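Local structure of periplasmic branched-chain amino acid-binding protein (Burkholderia mallei, 3I09) at residues Ile330-Leu335 with Val354-Gly359. The protein probably binds branched-chain amino acids or related small carboxylates in the periplasm and delivers them to an ABC transporter. Numbering follows the deposited sequence.
With EDO (1,2-ethanediol), chain H.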
loop_
_atom_site.group_PDB
_atom_site.type_symbol
_atom_site.label_atom_id
_atom_site.label_comp_id
_atom_site.label_asym_id
_atom_site.label_seq_id
_atom_site.Cartn_x
_atom_site.Cartn_y
_atom_site.Cartn_z
ATOM N N ILE A 330 10.467 8.021 0.155
ATOM C CA ILE A 330 11.096 7.621 1.399
ATOM C C ILE A 330 10.504 8.389 2.577
ATOM O O ILE A 330 10.534 9.632 2.625
ATOM C CB ILE A 330 12.640 7.814 1.305
ATOM C CG1 ILE A 330 13.203 7.067 0.080
ATOM C CG2 ILE A 330 13.297 7.309 2.594
ATOM C CD1 ILE A 330 12.987 5.556 0.100
ATOM N N HIS A 331 9.908 7.642 3.497
ATOM C CA HIS A 331 9.273 8.164 4.687
ATOM C C HIS A 331 9.299 7.079 5.774
ATOM O O HIS A 331 9.315 5.865 5.474
ATOM C CB HIS A 331 7.833 8.651 4.390
ATOM C CG HIS A 331 6.924 7.598 3.777
ATOM N ND1 HIS A 331 7.187 6.985 2.565
ATOM C CD2 HIS A 331 5.749 7.084 4.204
ATOM C CE1 HIS A 331 6.243 6.095 2.309
ATOM N NE2 HIS A 331 5.339 6.159 3.268
ATOM N N ASP A 332 9.281 7.523 7.019
ATOM C CA ASP A 332 9.294 6.607 8.156
ATOM C C ASP A 332 8.091 5.662 8.091
ATOM O O ASP A 332 6.995 6.051 7.678
ATOM C CB ASP A 332 9.197 7.363 9.475
ATOM C CG ASP A 332 10.443 8.183 9.814
ATOM O OD1 ASP A 332 11.497 8.102 9.127
ATOM O OD2 ASP A 332 10.317 8.933 10.826
HETATM N N MSE A 333 8.309 4.436 8.530
HETATM C CA MSE A 333 7.272 3.443 8.660
HETATM C C MSE A 333 7.091 3.142 10.159
HETATM O O MSE A 333 7.965 3.494 10.985
HETATM C CB MSE A 333 7.656 2.185 7.873
HETATM C CG MSE A 333 7.820 2.400 6.385
HETATM SE SE MSE A 333 6.134 2.854 5.425
HETATM C CE MSE A 333 5.357 1.182 5.453
ATOM N N TYR A 334 5.968 2.515 10.523
ATOM C CA TYR A 334 5.623 2.250 11.925
ATOM C C TYR A 334 5.359 0.769 12.139
ATOM O O TYR A 334 4.528 0.175 11.432
ATOM C CB TYR A 334 4.383 3.075 12.340
ATOM C CG TYR A 334 4.647 4.537 12.086
ATOM C CD1 TYR A 334 5.452 5.259 12.947
ATOM C CD2 TYR A 334 4.207 5.155 10.913
ATOM C CE1 TYR A 334 5.776 6.561 12.704
ATOM C CE2 TYR A 334 4.529 6.461 10.649
ATOM C CZ TYR A 334 5.310 7.162 11.546
ATOM O OH TYR A 334 5.658 8.459 11.287
ATOM N N LEU A 335 6.032 0.197 13.125
ATOM C CA LEU A 335 5.753 -1.163 13.611
ATOM C C LEU A 335 4.741 -0.987 14.729
ATOM O O LEU A 335 5.013 -0.289 15.707
ATOM C CB LEU A 335 7.018 -1.794 14.165
ATOM C CG LEU A 335 6.930 -3.277 14.540
ATOM C CD1 LEU A 335 6.663 -4.113 13.256
ATOM C CD2 LEU A 335 8.191 -3.738 15.254
ATOM N N VAL A 354 5.050 0.224 18.369
ATOM C CA VAL A 354 6.156 -0.544 18.932
ATOM C C VAL A 354 7.478 0.196 18.615
ATOM O O VAL A 354 8.339 0.356 19.485
ATOM C CB VAL A 354 6.167 -1.964 18.331
ATOM C CG1 VAL A 354 7.347 -2.844 18.845
ATOM C CG2 VAL A 354 4.866 -2.658 18.607
ATOM N N ALA A 355 7.628 0.641 17.368
ATOM C CA ALA A 355 8.851 1.293 16.893
ATOM C C ALA A 355 8.557 2.137 15.662
ATOM O O ALA A 355 7.639 1.853 14.888
ATOM C CB ALA A 355 9.940 0.274 16.561
ATOM N N THR A 356 9.330 3.201 15.517
ATOM C CA THR A 356 9.388 3.933 14.255
ATOM C C THR A 356 10.563 3.387 13.453
ATOM O O THR A 356 11.680 3.305 13.976
ATOM C CB THR A 356 9.552 5.426 14.506
ATOM O OG1 THR A 356 8.405 5.905 15.206
ATOM C CG2 THR A 356 9.711 6.205 13.204
ATOM N N ILE A 357 10.337 3.020 12.192
ATOM C CA ILE A 357 11.397 2.510 11.324
ATOM C C ILE A 357 11.836 3.646 10.436
ATOM O O ILE A 357 11.030 4.115 9.609
ATOM C CB ILE A 357 10.931 1.344 10.434
ATOM C CG1 ILE A 357 10.297 0.229 11.286
ATOM C CG2 ILE A 357 12.118 0.757 9.633
ATOM C CD1 ILE A 357 9.377 -0.663 10.483
ATOM N N PRO A 358 13.092 4.107 10.580
ATOM C CA PRO A 358 13.455 5.256 9.750
ATOM C C PRO A 358 13.348 4.946 8.261
ATOM O O PRO A 358 13.675 3.838 7.818
ATOM C CB PRO A 358 14.930 5.541 10.134
ATOM C CG PRO A 358 15.124 4.906 11.471
ATOM C CD PRO A 358 14.198 3.692 11.470
ATOM N N GLY A 359 12.892 5.938 7.509
ATOM C CA GLY A 359 12.678 5.809 6.095
ATOM C C GLY A 359 13.862 5.239 5.355
ATOM O O GLY A 359 13.714 4.300 4.595
HETATM C C1 EDO H . 12.321 10.048 5.319
HETATM O O1 EDO H . 12.497 9.038 6.315
HETATM C C2 EDO H . 13.329 11.164 5.479
HETATM O O2 EDO H . 12.677 12.435 5.545
#
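Met333, a selenomethionine, and Ile357 form a hydrogen-bonded pair in an antiparallel ladder interrupted by a classic beta bulge, in which Val354 and Ala355 both face Leu335. The ladder joins strands 329-338 and 351-357 of the antiparallel sheet of this type I periplasmic binding protein. Ile357 N reaches Met333 O at 2.7 Å, tilted 31° from the carbonyl plane, whereas Met333 N lies in the carbonyl plane of Ile357 as it bonds to Ile357 O. On the face shared by Met333, Leu335, Ala355 and Ile357, Met333 CB touches Ile357 CD1, but the selenium end leads away from Ile357; the Met333 side chain also packs on Ala126 of helix 124-137. With CG anti to the backbone N and beside the carbonyl carbon (chi1 -172°), Leu335 brings CD2 to Val354 CG1 at 3.8 Å, the two side chains crossing at a slant. In the bulge, Leu335 O accepts two bonds, from Val354 N at 2.7 Å and from Ala355 N at 3.2 Å. Tyr334 and Thr356 point the same way, side by side, on the other face; Thr356 OG1 sits at the ring edge near its plane, 3.7 Å from Tyr334 CE1. Beyond the strands, Asp332 turns its carboxylate to the first turn of helix 359-362: Gly359 N donates to Asp332 OD1 from the anti side, 3.0 Å away and 21° out of the carboxylate plane. A 1,2-ethanediol, probably from the crystallisation liquor, adds a weak hydrogen bond from O1 to the same Asp332 OD1 at 3.1 Å.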